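Local coordinates for aminotransferase, class I (Staphylococcus aureus, PDB 2O1B), which probably transfers amino groups between amino acids and 2-oxo acids as a pyridoxal-5'-phosphate-dependent class I aminotransferase, with aspartate a likely substrate, at residues A[95-98]-A[99-103]; A[352-355]-A[356-359]. One frame throughout, in Å; residues are numbered along the deposited sequence.

Contact 1 (A[95-98]-A[99-103]); sequences VDFY and QRQYN
F97 turns its CG away from its own backbone N, and Q101 keeps its CG beside its own N (chi1 -73°), which sets the Q101 CG methylene over the middle of the F97 ring. This i to i+4 pair lies on the last turns of helix 88-102, in a class I aminotransferase of fold type I, the aspartate aminotransferase fold of PLP enzymes. Q101 CG is 3.6 Å from the F97 ring centroid and 13° off the ring normal, a CH-pi contact by both measures. Bent at chi2, the Q101 chain carries its amide past F97 CE1 and CZ; its OE1 is hydrogen-bonded to K231.

R100 approaches the same ring differently. Its guanidinium stands nearly perpendicular to the F97 plane, and NH2 meets the ring edge 4.0 Å from F97 CD1, while NE forms a salt bridge with D302. F97 thus has an aliphatic group on one face and a charged group at its rim.

One residue further on, Y102 directs its ring edge at the face of Y98, with centroids 5.0 Å apart and planes inclined at 55°. The buried Y98 ring reaches E247 through its hydroxyl, so this side of the helix packs against strand 245-250.

Four i to i+4 backbone bonds underlie these pairs, from Q99 N to V95 O through Y102 N to Y98 O. Helical geometry ends at N103, whose phi is positive, and the N103 N to Q99 O bond is weak. Within the Y98-Y102 pair the leading atom is Y102 CD1, 3.8 Å from Y98 CE2.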
loop_
_atom_site.group_PDB
_atom_site.type_symbol
_atom_site.label_atom_id
_atom_site.label_comp_id
_atom_site.label_asym_id
_atom_site.label_seq_id
_atom_site.Cartn_x
_atom_site.Cartn_y
_atom_site.Cartn_z
ATOM N N VAL A 95 -7.813 12.721 15.728
ATOM C CA VAL A 95 -7.809 12.912 17.188
ATOM C C VAL A 95 -9.131 13.484 17.686
ATOM O O VAL A 95 -9.602 13.107 18.763
ATOM C CB VAL A 95 -6.601 13.761 17.712
ATOM C CG1 VAL A 95 -5.276 13.213 17.195
ATOM C CG2 VAL A 95 -6.744 15.226 17.361
ATOM N N ASP A 96 -9.719 14.391 16.898
ATOM C CA ASP A 96 -11.032 14.975 17.199
ATOM C C ASP A 96 -12.126 13.912 17.238
ATOM O O ASP A 96 -12.980 13.923 18.127
ATOM C CB ASP A 96 -11.425 16.024 16.157
ATOM C CG ASP A 96 -10.627 17.330 16.273
ATOM O OD1 ASP A 96 -9.826 17.508 17.225
ATOM O OD2 ASP A 96 -10.814 18.188 15.384
ATOM N N PHE A 97 -12.111 13.017 16.248
ATOM C CA PHE A 97 -13.052 11.899 16.180
ATOM C C PHE A 97 -12.918 11.042 17.437
ATOM O O PHE A 97 -13.889 10.855 18.173
ATOM C CB PHE A 97 -12.786 11.094 14.904
ATOM C CG PHE A 97 -13.688 9.901 14.712
ATOM C CD1 PHE A 97 -14.964 10.052 14.174
ATOM C CD2 PHE A 97 -13.235 8.619 14.999
ATOM C CE1 PHE A 97 -15.796 8.941 13.968
ATOM C CE2 PHE A 97 -14.062 7.509 14.795
ATOM C CZ PHE A 97 -15.343 7.677 14.270
ATOM N N TYR A 98 -11.710 10.554 17.711
ATOM C CA TYR A 98 -11.497 9.755 18.913
ATOM C C TYR A 98 -11.876 10.444 20.224
ATOM O O TYR A 98 -12.415 9.797 21.128
ATOM C CB TYR A 98 -10.091 9.155 18.945
ATOM C CG TYR A 98 -10.140 7.707 18.528
ATOM C CD1 TYR A 98 -10.444 7.351 17.208
ATOM C CD2 TYR A 98 -9.940 6.693 19.460
ATOM C CE1 TYR A 98 -10.528 6.004 16.829
ATOM C CE2 TYR A 98 -10.005 5.349 19.087
ATOM C CZ TYR A 98 -10.304 5.014 17.776
ATOM O OH TYR A 98 -10.379 3.690 17.418
ATOM N N GLN A 99 -11.638 11.751 20.310
ATOM C CA GLN A 99 -12.018 12.522 21.486
ATOM C C GLN A 99 -13.534 12.550 21.695
ATOM O O GLN A 99 -14.018 12.187 22.766
ATOM C CB GLN A 99 -11.459 13.956 21.427
ATOM C CG GLN A 99 -11.743 14.779 22.683
ATOM C CD GLN A 99 -11.091 14.196 23.923
ATOM O OE1 GLN A 99 -9.873 14.000 23.974
ATOM N NE2 GLN A 99 -11.898 13.913 24.926
ATOM N N ARG A 100 -14.289 12.990 20.689
ATOM C CA ARG A 100 -15.743 13.072 20.875
ATOM C C ARG A 100 -16.437 11.705 20.811
ATOM O O ARG A 100 -17.516 11.542 21.372
ATOM C CB ARG A 100 -16.401 14.106 19.946
ATOM C CG ARG A 100 -16.290 13.792 18.484
ATOM C CD ARG A 100 -17.068 14.778 17.622
ATOM N NE ARG A 100 -17.215 14.200 16.288
ATOM C CZ ARG A 100 -16.354 14.356 15.283
ATOM N NH1 ARG A 100 -15.271 15.112 15.417
ATOM N NH2 ARG A 100 -16.589 13.751 14.131
ATOM N N GLN A 101 -15.815 10.727 20.150
ATOM C CA GLN A 101 -16.398 9.386 20.080
ATOM C C GLN A 101 -16.120 8.565 21.348
ATOM O O GLN A 101 -17.044 7.975 21.921
ATOM C CB GLN A 101 -15.933 8.619 18.821
ATOM C CG GLN A 101 -16.549 9.110 17.492
ATOM C CD GLN A 101 -17.981 8.638 17.271
ATOM O OE1 GLN A 101 -18.475 7.755 17.980
ATOM N NE2 GLN A 101 -18.648 9.214 16.270
ATOM N N TYR A 102 -14.861 8.541 21.786
ATOM C CA TYR A 102 -14.430 7.628 22.850
ATOM C C TYR A 102 -13.748 8.290 24.062
ATOM O O TYR A 102 -13.247 7.588 24.951
ATOM C CB TYR A 102 -13.548 6.514 22.257
ATOM C CG TYR A 102 -14.181 5.822 21.065
ATOM C CD1 TYR A 102 -13.705 6.034 19.774
ATOM C CD2 TYR A 102 -15.280 4.973 21.226
ATOM C CE1 TYR A 102 -14.302 5.409 18.665
ATOM C CE2 TYR A 102 -15.872 4.338 20.127
ATOM C CZ TYR A 102 -15.388 4.566 18.853
ATOM O OH TYR A 102 -15.993 3.953 17.763
ATOM N N ASN A 103 -13.759 9.624 24.111
ATOM C CA ASN A 103 -13.045 10.402 25.143
ATOM C C ASN A 103 -11.578 9.970 25.302
ATOM O O ASN A 103 -11.052 9.874 26.416
ATOM C CB ASN A 103 -13.798 10.391 26.490
ATOM C CG ASN A 103 -13.353 11.521 27.423
ATOM O OD1 ASN A 103 -12.981 12.610 26.974
ATOM N ND2 ASN A 103 -13.400 11.266 28.732
#

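Contact 2 (A[352-355]-A[356-359]); sequences FEQF and LVQE
L356 meets F352 one turn back on helix 349-360, an amphipathic helix whose buried residues F352 and L356 form an i to i+4 pair. L356 CD1 sits over one face of the F352 ring, 4.1 Å from its centroid and 22° off the normal, displaced toward the rim at CE1. This is a CH-pi contact supplied by a single methyl. The backbone follows the same spacing, since L356 N donates to F352 O at 2.9 Å. Around this pair, F352 touches P344 and Y403 while L356 touches L399, which places the apolar side of the helix against the chain's C-terminal end.

V357, also buried, bonds through its N to E353 O. Its CG1 lies between backbone N and carbonyl carbon (chi1 58°), a torsion that directs this methyl back along the helix to 3.2 Å from Q354 O. The Q354 side chain runs beside V357, pointing the same way.

Q358 is exposed and extends beyond CG, and its N donates to Q354 O. Its NE2 comes 3.4 Å from Q354 CG, so the amide nitrogen rests beside a methylene; the two amide planes are close to perpendicular, far from a parallel stack.

E359 is bent at chi2, with CG beside its backbone N, and CG lies over one face of F355, 3.9 Å from the ring centroid and 27° off the normal. F355 also meets Y347 edge-to-face. The E359 backbone completes the series with a 2.8 Å bond from its N to F355 O, while the same side chain brings CG to 3.6 Å from F355 CE1.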
loop_
_atom_site.group_PDB
_atom_site.type_symbol
_atom_site.label_atom_id
_atom_site.label_comp_id
_atom_site.label_asym_id
_atom_site.label_seq_id
_atom_site.Cartn_x
_atom_site.Cartn_y
_atom_site.Cartn_z
ATOM N N PHE A 352 -21.486 -27.434 3.701
ATOM C CA PHE A 352 -22.700 -26.627 3.802
ATOM C C PHE A 352 -22.650 -25.432 2.858
ATOM O O PHE A 352 -23.668 -25.059 2.285
ATOM C CB PHE A 352 -22.946 -26.182 5.250
ATOM C CG PHE A 352 -24.368 -25.729 5.527
ATOM C CD1 PHE A 352 -24.607 -24.567 6.255
ATOM C CD2 PHE A 352 -25.468 -26.469 5.067
ATOM C CE1 PHE A 352 -25.906 -24.144 6.527
ATOM C CE2 PHE A 352 -26.776 -26.054 5.333
ATOM C CZ PHE A 352 -26.992 -24.881 6.069
ATOM N N GLU A 353 -21.465 -24.847 2.682
ATOM C CA GLU A 353 -21.284 -23.752 1.720
ATOM C C GLU A 353 -21.635 -24.223 0.309
ATOM O O GLU A 353 -22.397 -23.561 -0.397
ATOM C CB GLU A 353 -19.854 -23.206 1.750
ATOM C CG GLU A 353 -19.600 -22.095 0.721
ATOM C CD GLU A 353 -18.158 -22.032 0.219
ATOM O OE1 GLU A 353 -17.310 -22.853 0.656
ATOM O OE2 GLU A 353 -17.877 -21.150 -0.631
ATOM N N GLN A 354 -21.085 -25.369 -0.086
ATOM C CA GLN A 354 -21.365 -25.935 -1.399
ATOM C C GLN A 354 -22.840 -26.326 -1.562
ATOM O O GLN A 354 -23.443 -26.036 -2.597
ATOM C CB GLN A 354 -20.416 -27.099 -1.709
ATOM C CG GLN A 354 -20.160 -27.315 -3.204
ATOM C CD GLN A 354 -19.431 -26.146 -3.898
ATOM O OE1 GLN A 354 -18.816 -25.281 -3.251
ATOM N NE2 GLN A 354 -19.496 -26.128 -5.224
ATOM N N PHE A 355 -23.420 -26.951 -0.534
ATOM C CA PHE A 355 -24.862 -27.233 -0.497
ATOM C C PHE A 355 -25.720 -25.992 -0.776
ATOM O O PHE A 355 -26.577 -26.015 -1.660
ATOM C CB PHE A 355 -25.246 -27.844 0.857
ATOM C CG PHE A 355 -26.718 -28.160 1.000
ATOM C CD1 PHE A 355 -27.248 -29.339 0.485
ATOM C CD2 PHE A 355 -27.568 -27.290 1.677
ATOM C CE1 PHE A 355 -28.604 -29.645 0.629
ATOM C CE2 PHE A 355 -28.923 -27.585 1.824
ATOM C CZ PHE A 355 -29.440 -28.768 1.296
ATOM N N LEU A 356 -25.478 -24.916 -0.029
ATOM C CA LEU A 356 -26.269 -23.690 -0.161
ATOM C C LEU A 356 -26.165 -23.027 -1.547
ATOM O O LEU A 356 -27.168 -22.549 -2.089
ATOM C CB LEU A 356 -25.919 -22.694 0.955
ATOM C CG LEU A 356 -26.349 -23.021 2.394
ATOM C CD1 LEU A 356 -25.757 -22.026 3.385
ATOM C CD2 LEU A 356 -27.855 -23.026 2.512
ATOM N N VAL A 357 -24.965 -23.004 -2.124
ATOM C CA VAL A 357 -24.786 -22.422 -3.468
ATOM C C VAL A 357 -25.420 -23.299 -4.554
ATOM O O VAL A 357 -26.121 -22.787 -5.438
ATOM C CB VAL A 357 -23.293 -22.041 -3.786
ATOM C CG1 VAL A 357 -22.363 -23.238 -3.675
ATOM C CG2 VAL A 357 -23.180 -21.432 -5.170
ATOM N N GLN A 358 -25.191 -24.611 -4.460
ATOM C CA GLN A 358 -25.733 -25.595 -5.409
ATOM C C GLN A 358 -27.256 -25.692 -5.358
ATOM O O GLN A 358 -27.927 -25.559 -6.382
ATOM C CB GLN A 358 -25.165 -26.988 -5.128
ATOM C CG GLN A 358 -23.772 -27.267 -5.678
ATOM C CD GLN A 358 -23.387 -28.749 -5.562
ATOM O OE1 GLN A 358 -24.242 -29.643 -5.646
ATOM N NE2 GLN A 358 -22.094 -29.012 -5.371
ATOM N N GLU A 359 -27.793 -25.950 -4.168
ATOM C CA GLU A 359 -29.224 -26.204 -4.001
ATOM C C GLU A 359 -30.035 -24.925 -3.843
ATOM O O GLU A 359 -31.100 -24.795 -4.435
ATOM C CB GLU A 359 -29.499 -27.145 -2.815
ATOM C CG GLU A 359 -28.599 -28.389 -2.735
ATOM C CD GLU A 359 -28.687 -29.299 -3.949
ATOM O OE1 GLU A 359 -29.790 -29.436 -4.533
ATOM O OE2 GLU A 359 -27.643 -29.892 -4.312
#

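Overall arrangement
Going from the N terminus, contact 1 comes first, at the end of helix 88-102 just ahead of strand 112-115, and contact 2 follows much later, within helix 349-360 before strand 362-363. Each joins consecutive residues of one helix, so neither closes a long loop; they stand in series, neither nested nor crossing. The centres of contact 1 and contact 2 are 44 Å apart, on opposite sides of the chain's centre, and the nearest atoms of contact 1 and contact 2 are about 31 Å apart. Contact 1 joins its helix to strand 245-250 of the seven-stranded mixed sheet and to helix 302-325, whereas backbone bonds from L356 to I362 and from V357 to G45 tie the helix of contact 2 to strand 362-363 and to the N-terminal part.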